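PDB 3LUP: DegV family protein from Streptococcus agalactiae, which binds a fatty acid, captured here as elaidic acid, and may take part in lipid transport or fatty acid metabolism. Local coordinates for residues L193-N196 and K200-V203; S124-N129 and E156-F161; D25-D30 and E82-V87; E71-L76 and E108-L113. All coordinates share one frame; numbering follows the deposited sequence.

Interaction 1: residues L193-N196 and K200-V203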
loop_
_atom_site.group_PDB
_atom_site.type_symbol
_atom_site.label_atom_id
_atom_site.label_comp_id
_atom_site.label_asym_id
_atom_site.label_seq_id
_atom_site.Cartn_x
_atom_site.Cartn_y
_atom_site.Cartn_z
ATOM N N LEU A 193 5.965 -10.649 -8.951
ATOM C CA LEU A 193 4.560 -10.616 -8.552
ATOM C C LEU A 193 4.024 -9.225 -8.757
ATOM O O LEU A 193 4.790 -8.268 -8.792
ATOM C CB LEU A 193 4.422 -11.002 -7.081
ATOM C CG LEU A 193 5.136 -12.295 -6.676
ATOM C CD1 LEU A 193 5.343 -12.365 -5.187
ATOM C CD2 LEU A 193 4.371 -13.490 -7.177
ATOM N N HIS A 194 2.711 -9.117 -8.920
ATOM C CA HIS A 194 2.070 -7.823 -9.058
ATOM C C HIS A 194 0.646 -7.818 -8.533
ATOM O O HIS A 194 0.115 -8.861 -8.164
ATOM C CB HIS A 194 2.145 -7.347 -10.511
ATOM C CG HIS A 194 1.130 -7.961 -11.426
ATOM N ND1 HIS A 194 0.769 -9.290 -11.368
ATOM C CD2 HIS A 194 0.424 -7.424 -12.449
ATOM C CE1 HIS A 194 -0.124 -9.544 -12.310
ATOM N NE2 HIS A 194 -0.350 -8.428 -12.979
ATOM N N PHE A 195 0.037 -6.639 -8.477
ATOM C CA PHE A 195 -1.385 -6.522 -8.150
ATOM C C PHE A 195 -2.296 -6.674 -9.363
ATOM O O PHE A 195 -2.110 -6.011 -10.387
ATOM C CB PHE A 195 -1.661 -5.192 -7.475
ATOM C CG PHE A 195 -1.348 -5.178 -6.009
ATOM C CD1 PHE A 195 -2.382 -5.142 -5.065
ATOM C CD2 PHE A 195 -0.027 -5.182 -5.559
ATOM C CE1 PHE A 195 -2.113 -5.117 -3.701
ATOM C CE2 PHE A 195 0.257 -5.168 -4.181
ATOM C CZ PHE A 195 -0.798 -5.134 -3.251
ATOM N N ASN A 196 -3.273 -7.567 -9.225
ATOM C CA ASN A 196 -4.357 -7.806 -10.182
ATOM C C ASN A 196 -5.188 -6.598 -10.615
ATOM O O ASN A 196 -5.076 -5.494 -10.063
ATOM C CB ASN A 196 -5.355 -8.745 -9.524
ATOM C CG ASN A 196 -5.360 -10.094 -10.134
ATOM O OD1 ASN A 196 -4.701 -10.336 -11.141
ATOM N ND2 ASN A 196 -6.120 -11.002 -9.539
ATOM N N LYS A 200 -5.478 -8.126 -6.303
ATOM C CA LYS A 200 -4.926 -9.318 -5.657
ATOM C C LYS A 200 -3.470 -9.475 -6.033
ATOM O O LYS A 200 -3.047 -9.074 -7.124
ATOM C CB LYS A 200 -5.663 -10.581 -6.101
ATOM C CG LYS A 200 -7.017 -10.766 -5.476
ATOM C CD LYS A 200 -7.416 -12.234 -5.479
ATOM C CE LYS A 200 -8.769 -12.413 -4.781
ATOM N NZ LYS A 200 -9.873 -11.713 -5.520
ATOM N N ILE A 201 -2.686 -10.073 -5.148
ATOM C CA ILE A 201 -1.328 -10.363 -5.524
ATOM C C ILE A 201 -1.281 -11.702 -6.230
ATOM O O ILE A 201 -1.719 -12.721 -5.681
ATOM C CB ILE A 201 -0.366 -10.325 -4.357
ATOM C CG1 ILE A 201 -0.611 -9.057 -3.505
ATOM C CG2 ILE A 201 1.072 -10.418 -4.905
ATOM C CD1 ILE A 201 0.387 -8.860 -2.351
ATOM N N VAL A 202 -0.798 -11.666 -7.472
ATOM C CA VAL A 202 -0.675 -12.852 -8.323
ATOM C C VAL A 202 0.740 -12.867 -8.896
ATOM O O VAL A 202 1.466 -11.865 -8.800
ATOM C CB VAL A 202 -1.754 -12.920 -9.484
ATOM C CG1 VAL A 202 -3.145 -12.746 -8.946
ATOM C CG2 VAL A 202 -1.489 -11.903 -10.575
ATOM N N VAL A 203 1.140 -14.001 -9.473
ATOM C CA VAL A 203 2.443 -14.087 -10.106
ATOM C C VAL A 203 2.356 -13.447 -11.479
ATOM O O VAL A 203 1.567 -13.856 -12.328
ATOM C CB VAL A 203 2.959 -15.542 -10.218
ATOM C CG1 VAL A 203 4.381 -15.568 -10.769
ATOM C CG2 VAL A 203 2.895 -16.240 -8.860
#

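Interaction 2: residues S124-N129 and E156-F161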
loop_
_atom_site.group_PDB
_atom_site.type_symbol
_atom_site.label_atom_id
_atom_site.label_comp_id
_atom_site.label_asym_id
_atom_site.label_seq_id
_atom_site.Cartn_x
_atom_site.Cartn_y
_atom_site.Cartn_z
ATOM N N SER A 124 0.953 0.852 0.574
ATOM C CA SER A 124 2.262 1.504 0.615
ATOM C C SER A 124 2.191 2.867 -0.101
ATOM O O SER A 124 1.233 3.622 0.122
ATOM C CB SER A 124 3.336 0.584 0.014
ATOM O OG SER A 124 4.613 1.193 0.040
ATOM N N ALA A 125 3.159 3.150 -0.979
ATOM C CA ALA A 125 3.393 4.501 -1.496
ATOM C C ALA A 125 2.364 5.024 -2.511
ATOM O O ALA A 125 2.012 6.215 -2.474
ATOM C CB ALA A 125 4.800 4.619 -2.042
ATOM N N PRO A 126 1.900 4.158 -3.443
ATOM C CA PRO A 126 0.797 4.575 -4.310
ATOM C C PRO A 126 -0.443 5.006 -3.532
ATOM O O PRO A 126 -1.094 5.983 -3.913
ATOM C CB PRO A 126 0.523 3.311 -5.133
ATOM C CG PRO A 126 1.856 2.731 -5.321
ATOM C CD PRO A 126 2.518 2.917 -3.959
ATOM N N GLN A 127 -0.751 4.282 -2.456
ATOM C CA GLN A 127 -1.862 4.627 -1.586
ATOM C C GLN A 127 -1.674 6.045 -1.037
ATOM O O GLN A 127 -2.594 6.868 -1.102
ATOM C CB GLN A 127 -1.966 3.625 -0.436
ATOM C CG GLN A 127 -3.396 3.354 0.080
ATOM C CD GLN A 127 -3.401 2.580 1.391
ATOM O OE1 GLN A 127 -2.586 1.685 1.609
ATOM N NE2 GLN A 127 -4.313 2.928 2.274
ATOM N N GLY A 128 -0.471 6.334 -0.539
ATOM C CA GLY A 128 -0.171 7.596 0.113
ATOM C C GLY A 128 -0.225 8.709 -0.892
ATOM O O GLY A 128 -0.735 9.797 -0.610
ATOM N N ASN A 129 0.295 8.427 -2.079
ATOM C CA ASN A 129 0.189 9.344 -3.213
ATOM C C ASN A 129 -1.255 9.685 -3.572
ATOM O O ASN A 129 -1.539 10.821 -3.894
ATOM C CB ASN A 129 0.894 8.767 -4.436
ATOM C CG ASN A 129 2.425 8.782 -4.315
ATOM O OD1 ASN A 129 3.108 8.160 -5.130
ATOM N ND2 ASN A 129 2.964 9.501 -3.321
ATOM N N GLU A 156 -6.690 3.152 -11.442
ATOM C CA GLU A 156 -6.529 2.283 -12.617
ATOM C C GLU A 156 -5.134 2.254 -13.242
ATOM O O GLU A 156 -4.789 1.298 -13.936
ATOM C CB GLU A 156 -7.541 2.667 -13.698
ATOM C CG GLU A 156 -8.992 2.598 -13.242
ATOM C CD GLU A 156 -9.383 1.223 -12.733
ATOM O OE1 GLU A 156 -9.729 0.356 -13.568
ATOM O OE2 GLU A 156 -9.360 1.010 -11.504
ATOM N N LYS A 157 -4.339 3.295 -13.036
ATOM C CA LYS A 157 -3.032 3.353 -13.671
ATOM C C LYS A 157 -1.928 2.941 -12.718
ATOM O O LYS A 157 -0.846 2.589 -13.158
ATOM C CB LYS A 157 -2.748 4.735 -14.262
ATOM C CG LYS A 157 -3.852 5.338 -15.146
ATOM C CD LYS A 157 -4.242 4.486 -16.354
ATOM C CE LYS A 157 -3.313 4.692 -17.529
ATOM N NZ LYS A 157 -3.720 3.877 -18.722
ATOM N N ILE A 158 -2.219 2.973 -11.418
ATOM C CA ILE A 158 -1.291 2.516 -10.390
ATOM C C ILE A 158 -0.882 1.059 -10.639
ATOM O O ILE A 158 -1.682 0.246 -11.103
ATOM C CB ILE A 158 -1.892 2.689 -8.976
ATOM C CG1 ILE A 158 -1.867 4.157 -8.563
ATOM C CG2 ILE A 158 -1.123 1.889 -7.933
ATOM C CD1 ILE A 158 -2.919 4.521 -7.568
ATOM N N GLU A 159 0.374 0.745 -10.352
ATOM C CA GLU A 159 0.910 -0.590 -10.525
ATOM C C GLU A 159 1.798 -0.869 -9.337
ATOM O O GLU A 159 2.433 0.051 -8.812
ATOM C CB GLU A 159 1.771 -0.667 -11.791
ATOM C CG GLU A 159 1.038 -0.355 -13.114
ATOM C CD GLU A 159 -0.012 -1.412 -13.524
ATOM O OE1 GLU A 159 0.132 -2.623 -13.181
ATOM O OE2 GLU A 159 -0.982 -1.016 -14.209
ATOM N N GLY A 160 1.866 -2.129 -8.925
ATOM C CA GLY A 160 2.717 -2.530 -7.821
ATOM C C GLY A 160 3.322 -3.886 -8.108
ATOM O O GLY A 160 2.606 -4.881 -8.176
ATOM N N PHE A 161 4.640 -3.918 -8.290
ATOM C CA PHE A 161 5.368 -5.146 -8.589
ATOM C C PHE A 161 6.345 -5.484 -7.463
ATOM O O PHE A 161 6.928 -4.592 -6.871
ATOM C CB PHE A 161 6.089 -5.000 -9.926
ATOM C CG PHE A 161 5.172 -5.115 -11.126
ATOM C CD1 PHE A 161 5.218 -6.249 -11.952
ATOM C CD2 PHE A 161 4.257 -4.111 -11.425
ATOM C CE1 PHE A 161 4.367 -6.380 -13.053
ATOM C CE2 PHE A 161 3.404 -4.231 -12.540
ATOM C CZ PHE A 161 3.461 -5.374 -13.352
#

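Interaction 3: residues D25-D30 and E82-V87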
loop_
_atom_site.group_PDB
_atom_site.type_symbol
_atom_site.label_atom_id
_atom_site.label_comp_id
_atom_site.label_asym_id
_atom_site.label_seq_id
_atom_site.Cartn_x
_atom_site.Cartn_y
_atom_site.Cartn_z
ATOM N N ASP A 25 -6.409 17.690 7.786
ATOM C CA ASP A 25 -7.585 17.023 7.246
ATOM C C ASP A 25 -7.316 15.553 6.941
ATOM O O ASP A 25 -8.153 14.867 6.349
ATOM C CB ASP A 25 -8.086 17.748 5.996
ATOM C CG ASP A 25 -8.532 19.182 6.284
ATOM O OD1 ASP A 25 -9.058 19.441 7.391
ATOM O OD2 ASP A 25 -8.366 20.044 5.385
ATOM N N VAL A 26 -6.153 15.075 7.373
ATOM C CA VAL A 26 -5.735 13.701 7.113
ATOM C C VAL A 26 -5.832 12.869 8.389
ATOM O O VAL A 26 -5.249 13.217 9.399
ATOM C CB VAL A 26 -4.305 13.638 6.482
ATOM C CG1 VAL A 26 -3.827 12.214 6.341
ATOM C CG2 VAL A 26 -4.298 14.301 5.113
ATOM N N TYR A 27 -6.603 11.784 8.341
ATOM C CA TYR A 27 -6.752 10.885 9.488
ATOM C C TYR A 27 -6.265 9.475 9.146
ATOM O O TYR A 27 -6.578 8.942 8.072
ATOM C CB TYR A 27 -8.199 10.899 9.984
ATOM C CG TYR A 27 -8.648 12.292 10.353
ATOM C CD1 TYR A 27 -8.604 12.731 11.677
ATOM C CD2 TYR A 27 -9.084 13.195 9.363
ATOM C CE1 TYR A 27 -8.997 14.029 12.019
ATOM C CE2 TYR A 27 -9.473 14.496 9.686
ATOM C CZ TYR A 27 -9.426 14.905 11.018
ATOM O OH TYR A 27 -9.817 16.185 11.349
ATOM N N VAL A 28 -5.476 8.891 10.048
ATOM C CA VAL A 28 -4.820 7.609 9.793
ATOM C C VAL A 28 -5.216 6.588 10.835
ATOM O O VAL A 28 -4.881 6.736 12.015
ATOM C CB VAL A 28 -3.260 7.698 9.807
ATOM C CG1 VAL A 28 -2.691 6.426 9.248
ATOM C CG2 VAL A 28 -2.740 8.885 9.020
ATOM N N LEU A 29 -5.908 5.549 10.382
ATOM C CA LEU A 29 -6.286 4.410 11.219
ATOM C C LEU A 29 -5.108 3.460 11.405
ATOM O O LEU A 29 -4.400 3.175 10.440
ATOM C CB LEU A 29 -7.423 3.635 10.550
ATOM C CG LEU A 29 -8.882 4.025 10.746
ATOM C CD1 LEU A 29 -9.047 5.510 10.944
ATOM C CD2 LEU A 29 -9.720 3.539 9.566
ATOM N N ASP A 30 -4.920 2.950 12.625
ATOM C CA ASP A 30 -3.838 1.998 12.901
ATOM C C ASP A 30 -4.163 0.553 12.539
ATOM O O ASP A 30 -5.277 0.077 12.756
ATOM C CB ASP A 30 -3.405 2.074 14.364
ATOM C CG ASP A 30 -2.899 3.456 14.751
ATOM O OD1 ASP A 30 -2.246 4.133 13.919
ATOM O OD2 ASP A 30 -3.169 3.873 15.899
ATOM N N GLU A 82 -17.158 18.011 13.812
ATOM C CA GLU A 82 -16.061 18.938 13.636
ATOM C C GLU A 82 -16.341 19.854 12.422
ATOM O O GLU A 82 -15.534 20.743 12.106
ATOM C CB GLU A 82 -14.737 18.169 13.518
ATOM C CG GLU A 82 -13.712 18.617 14.530
ATOM C CD GLU A 82 -12.729 17.526 14.957
ATOM O OE1 GLU A 82 -12.137 16.842 14.077
ATOM O OE2 GLU A 82 -12.532 17.375 16.191
ATOM N N GLY A 83 -17.490 19.641 11.763
ATOM C CA GLY A 83 -17.924 20.460 10.625
ATOM C C GLY A 83 -17.546 20.021 9.207
ATOM O O GLY A 83 -17.858 20.722 8.238
ATOM N N TYR A 84 -16.884 18.874 9.056
ATOM C CA TYR A 84 -16.560 18.354 7.725
ATOM C C TYR A 84 -17.813 17.980 6.940
ATOM O O TYR A 84 -18.777 17.491 7.519
ATOM C CB TYR A 84 -15.675 17.123 7.836
ATOM C CG TYR A 84 -14.248 17.388 8.236
ATOM C CD1 TYR A 84 -13.258 17.549 7.269
ATOM C CD2 TYR A 84 -13.879 17.454 9.589
ATOM C CE1 TYR A 84 -11.932 17.771 7.632
ATOM C CE2 TYR A 84 -12.563 17.682 9.967
ATOM C CZ TYR A 84 -11.598 17.838 8.985
ATOM O OH TYR A 84 -10.292 18.057 9.341
ATOM N N THR A 85 -17.798 18.185 5.624
ATOM C CA THR A 85 -18.975 17.894 4.789
ATOM C C THR A 85 -18.823 16.641 3.935
ATOM O O THR A 85 -19.801 15.945 3.677
ATOM C CB THR A 85 -19.317 19.061 3.856
ATOM O OG1 THR A 85 -18.254 19.242 2.912
ATOM C CG2 THR A 85 -19.521 20.333 4.657
ATOM N N HIS A 86 -17.604 16.373 3.481
ATOM C CA HIS A 86 -17.333 15.214 2.653
ATOM C C HIS A 86 -16.191 14.414 3.237
ATOM O O HIS A 86 -15.338 14.951 3.965
ATOM C CB HIS A 86 -16.953 15.629 1.243
ATOM C CG HIS A 86 -18.028 16.369 0.506
ATOM N ND1 HIS A 86 -18.339 17.685 0.766
ATOM C CD2 HIS A 86 -18.844 15.984 -0.502
ATOM C CE1 HIS A 86 -19.308 18.073 -0.042
ATOM N NE2 HIS A 86 -19.635 17.059 -0.819
ATOM N N VAL A 87 -16.174 13.124 2.899
ATOM C CA VAL A 87 -15.124 12.211 3.339
ATOM C C VAL A 87 -14.658 11.310 2.188
ATOM O O VAL A 87 -15.483 10.683 1.504
ATOM C CB VAL A 87 -15.614 11.335 4.526
ATOM C CG1 VAL A 87 -14.562 10.296 4.915
ATOM C CG2 VAL A 87 -15.989 12.199 5.729
#

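Interaction 4: residues E71-L76 and E108-L113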
loop_
_atom_site.group_PDB
_atom_site.type_symbol
_atom_site.label_atom_id
_atom_site.label_comp_id
_atom_site.label_asym_id
_atom_site.label_seq_id
_atom_site.Cartn_x
_atom_site.Cartn_y
_atom_site.Cartn_z
ATOM N N GLU A 71 -13.307 2.340 15.469
ATOM C CA GLU A 71 -12.502 3.554 15.397
ATOM C C GLU A 71 -12.894 4.417 14.208
ATOM O O GLU A 71 -13.012 5.632 14.335
ATOM C CB GLU A 71 -11.014 3.230 15.336
ATOM C CG GLU A 71 -10.432 2.829 16.656
ATOM C CD GLU A 71 -8.923 2.942 16.688
ATOM O OE1 GLU A 71 -8.307 2.989 15.602
ATOM O OE2 GLU A 71 -8.349 2.986 17.799
ATOM N N LEU A 72 -13.087 3.785 13.056
ATOM C CA LEU A 72 -13.606 4.480 11.890
ATOM C C LEU A 72 -14.966 5.103 12.206
ATOM O O LEU A 72 -15.184 6.299 11.979
ATOM C CB LEU A 72 -13.710 3.534 10.683
ATOM C CG LEU A 72 -14.213 4.108 9.345
ATOM C CD1 LEU A 72 -13.630 5.501 8.999
ATOM C CD2 LEU A 72 -13.989 3.109 8.201
ATOM N N ASP A 73 -15.867 4.286 12.740
ATOM C CA ASP A 73 -17.208 4.719 13.089
ATOM C C ASP A 73 -17.196 5.978 13.941
ATOM O O ASP A 73 -17.883 6.946 13.619
ATOM C CB ASP A 73 -17.934 3.607 13.829
ATOM C CG ASP A 73 -19.354 3.961 14.135
ATOM O OD1 ASP A 73 -20.032 4.470 13.215
ATOM O OD2 ASP A 73 -19.791 3.740 15.290
ATOM N N ASP A 74 -16.404 5.955 15.014
ATOM C CA ASP A 74 -16.270 7.085 15.935
ATOM C C ASP A 74 -15.567 8.307 15.305
ATOM O O ASP A 74 -15.873 9.461 15.647
ATOM C CB ASP A 74 -15.543 6.646 17.219
ATOM C CG ASP A 74 -16.295 5.540 17.996
ATOM O OD1 ASP A 74 -17.554 5.543 18.020
ATOM O OD2 ASP A 74 -15.615 4.668 18.601
ATOM N N LEU A 75 -14.628 8.048 14.394
ATOM C CA LEU A 75 -13.950 9.104 13.649
ATOM C C LEU A 75 -14.911 9.813 12.686
ATOM O O LEU A 75 -14.866 11.039 12.533
ATOM C CB LEU A 75 -12.765 8.539 12.867
ATOM C CG LEU A 75 -11.916 9.559 12.098
ATOM C CD1 LEU A 75 -11.349 10.657 13.007
ATOM C CD2 LEU A 75 -10.795 8.857 11.389
ATOM N N LEU A 76 -15.766 9.029 12.040
ATOM C CA LEU A 76 -16.754 9.571 11.137
ATOM C C LEU A 76 -17.699 10.509 11.864
ATOM O O LEU A 76 -17.974 11.616 11.394
ATOM C CB LEU A 76 -17.532 8.450 10.446
ATOM C CG LEU A 76 -16.809 7.707 9.319
ATOM C CD1 LEU A 76 -17.766 6.765 8.653
ATOM C CD2 LEU A 76 -16.259 8.664 8.296
ATOM N N GLU A 108 -23.984 4.171 4.766
ATOM C CA GLU A 108 -25.408 4.318 5.097
ATOM C C GLU A 108 -25.684 4.753 6.543
ATOM O O GLU A 108 -26.757 5.289 6.831
ATOM C CB GLU A 108 -26.157 3.019 4.797
ATOM C CG GLU A 108 -26.726 2.951 3.386
ATOM C CD GLU A 108 -25.737 3.431 2.332
ATOM O OE1 GLU A 108 -24.717 2.732 2.087
ATOM O OE2 GLU A 108 -25.986 4.518 1.759
ATOM N N GLU A 109 -24.712 4.519 7.432
ATOM C CA GLU A 109 -24.841 4.814 8.873
ATOM C C GLU A 109 -24.492 6.264 9.236
ATOM O O GLU A 109 -24.747 6.698 10.362
ATOM C CB GLU A 109 -23.971 3.870 9.722
ATOM C CG GLU A 109 -24.126 2.380 9.425
ATOM C CD GLU A 109 -25.403 1.773 9.981
ATOM O OE1 GLU A 109 -25.996 2.368 10.906
ATOM O OE2 GLU A 109 -25.804 0.687 9.498
ATOM N N HIS A 110 -23.894 6.992 8.287
ATOM C CA HIS A 110 -23.574 8.415 8.458
ATOM C C HIS A 110 -24.142 9.248 7.313
ATOM O O HIS A 110 -23.390 9.768 6.477
ATOM C CB HIS A 110 -22.067 8.608 8.580
ATOM C CG HIS A 110 -21.490 7.960 9.793
ATOM N ND1 HIS A 110 -21.268 8.646 10.968
ATOM C CD2 HIS A 110 -21.122 6.680 10.026
ATOM C CE1 HIS A 110 -20.767 7.818 11.866
ATOM N NE2 HIS A 110 -20.675 6.619 11.322
ATOM N N PRO A 111 -25.478 9.388 7.272
ATOM C CA PRO A 111 -26.110 10.041 6.129
ATOM C C PRO A 111 -25.848 11.556 6.056
ATOM O O PRO A 111 -26.096 12.168 5.018
ATOM C CB PRO A 111 -27.597 9.738 6.334
ATOM C CG PRO A 111 -27.734 9.573 7.788
ATOM C CD PRO A 111 -26.466 8.981 8.286
ATOM N N ASN A 112 -25.327 12.139 7.135
ATOM C CA ASN A 112 -25.013 13.570 7.161
ATOM C C ASN A 112 -23.664 13.958 6.556
ATOM O O ASN A 112 -23.316 15.134 6.547
ATOM C CB ASN A 112 -25.170 14.140 8.566
ATOM C CG ASN A 112 -26.632 14.245 8.989
ATOM O OD1 ASN A 112 -27.088 13.493 9.857
ATOM N ND2 ASN A 112 -27.377 15.176 8.372
ATOM N N LEU A 113 -22.922 12.975 6.044
ATOM C CA LEU A 113 -21.705 13.231 5.266
ATOM C C LEU A 113 -21.809 12.572 3.905
ATOM O O LEU A 113 -22.480 11.550 3.754
ATOM C CB LEU A 113 -20.471 12.655 5.957
ATOM C CG LEU A 113 -20.048 13.116 7.347
ATOM C CD1 LEU A 113 -19.355 11.948 8.038
ATOM C CD2 LEU A 113 -19.149 14.353 7.280
#

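Interaction 1: residues L193-N196 and K200-V203
The F195 ring carries I201 on one face: CG1 sits 4.1 Å from the ring centroid in a CH-pi contact, offset toward the rim over CE2 and CZ. The H194 ring, on the reverse side of the sheet, turns an edge in plane toward V202 O, while V202 CG2 comes obliquely to its ND1 at 3.5 Å. The imidazole is placed there by a chi1 of 80°, which sets CG between the backbone N and the carbonyl carbon and swings the ring back toward V202. Outside the contact it meets the rings of F161 and Y204, the latter edge-to-face. The two segments form a beta hairpin of strands 192-195 and 201-205, the second of them an outermost strand of the six-stranded mixed sheet. H194 and V202 make the hydrogen-bonded pair: H194 N to V202 O and V202 N to H194 O, both 3.0 Å and nearly straight. F195 and I201 are a non-hydrogen-bonded pair on the face that touches the elaidic acid, so the CH-pi pair also forms part of the pocket lining. At the turn end, N196 N bonds K200 O at 2.6 Å, in the carbonyl plane. The N196 amide then folds over the second strand, with ND2 3.5 Å from K200 CB and its OD1 near both methyls of V202. At the other end L193 CD2 reaches V203 CG2 at 3.5 Å, and L193 CB lies 4.0 Å from I201 CG2. V203 continues onto I182 and L186 of helix 179-186.

Interaction 2: residues S124-N129 and E156-F161
A backbone bond from N129 N to A125 O, 2.8 Å, belongs to the opening turns of helix 124-138, and P126 within them carries the contact with I158. Here a helix packs against the entry to strand 159-163 of the six-stranded mixed sheet, beside the elaidic acid pocket of this DegV-family protein. The meeting is small and apolar. I158, in the loop just before the strand, presents its CG2 methyl to the CB-CG side of the pyrrolidine ring, 3.5 Å from P126 CB. The I158 chi1 of -75° puts CG2 anti to the backbone N and sends CG1 off on another bearing, leaving the single methyl to do the touching. The two side chains approach aslant, and both residues are buried. P126 also leans on T282 and I158 on P283, both of strand 277-283, which neighbours 159-163 in the sheet, while I158 further touches I122. The site borders the ligand: the side chain of P126 comes within about 4 Å of the elaidic acid, and G160, two residues beyond I158, touches it. Q127, which points away from I158, is tied by its NE2 to L90 O. A looser approach follows at the strand's first residue, P126 CG to E159 O, 4.4 Å.

Interaction 3: residues D25-D30 and E82-V87
Across the four-stranded parallel sheet, at the end where strand 26-29 begins and where the chain enters strand 86-89, D25 and Y27 meet Y84 over the intervening strand 6-11. The Y84 hydroxyl is gripped twice. It donates to D25 OD1 at 2.7 Å, using the anti lone pair of that oxygen, and accepts from Y27 OH at 2.8 Å. Running from Y27 through Y84 to the carboxylate, this chain of hydroxyls fixes the direction of each proton, and the negative charge at its end would probably polarise both phenols. The D25 carboxylate plane stands 87° from the Y84 ring, which OD1 approaches at the edge. The two tyrosines come from opposite directions and form an offset edge-to-face pair, the edge of Y27 toward the face of Y84, with centroids 6.0 Å apart and planes at 81°. Y27 CE2 lies 4.0 Å from Y84 CZ. K5 makes a cation-pi contact with Y84. Just ahead of Y84, G83 ends helix 69-81 in a Schellman motif with positive phi, turning the chain back toward the sheet. That helix covers the pair: L79 touches both Y27 and Y84, and L75 touches Y27, while Y84 also rests on A7 of strand 6-11.

Interaction 4: residues E71-L76 and E108-L113
With CG of D73 set opposite the backbone N (chi1 -176°), the carboxylate leaves helix 69-81 toward H110, whose own CG stands opposite its carbonyl carbon and so carries the imidazole back to the helix. H110 NE2 donates to D73 OD1 at 2.9 Å, with 159° at the hydrogen. The oxygen lies in the ring plane and is met nearly along its C-O bond. Carboxylate and ring planes are turned 68° apart. One face of the same ring is covered by L76: its CB sits over the centre as a CH-pi contact, 3.7 Å from the centroid, and L76 CD1 extends the cover to CD2 of H110 at 3.6 Å. Edge bond and face packing together fix the rotation of the ring, and the neighbouring carboxylate would be expected to favour a protonated imidazole. The arrangement joins helix 69-81 to the chain between helix 106-109 and strand 114-116, on one side of the four-stranded parallel sheet. There a type I turn runs from H110 to L113, its backbone bond L113 N to H110 O measuring 3.3 Å. The turn brings L113 under the end of the helix segment, where L113 CD1 reaches L76 O at 3.6 Å. L76 and L113 both rest on V87 of strand 86-89, while H110 also touches C77 and E80, further along the helix.

Overall arrangement
Interactions 1 and 2 share the six-stranded mixed sheet, where 192-195 and 159-163 are neighbours. They touch through F195 N and G160 O, a probable hydrogen bond of 3.1 Å, and both border the elaidic acid, one through F195 and I201, the other through G160. Interactions 3 and 4 belong to the four-stranded parallel sheet and helix 69-81, with centres about 10 Å apart. There Y27 CB packs on L75 CD2 at 3.6 Å, and the segments of interactions 3 and 4 alternate along the chain. The two groups do not touch: interactions 2 and 3 are about 8 Å apart at their nearest atoms, with centres about 21 Å apart, and the centres of interactions 1 and 4 are about 32 Å apart.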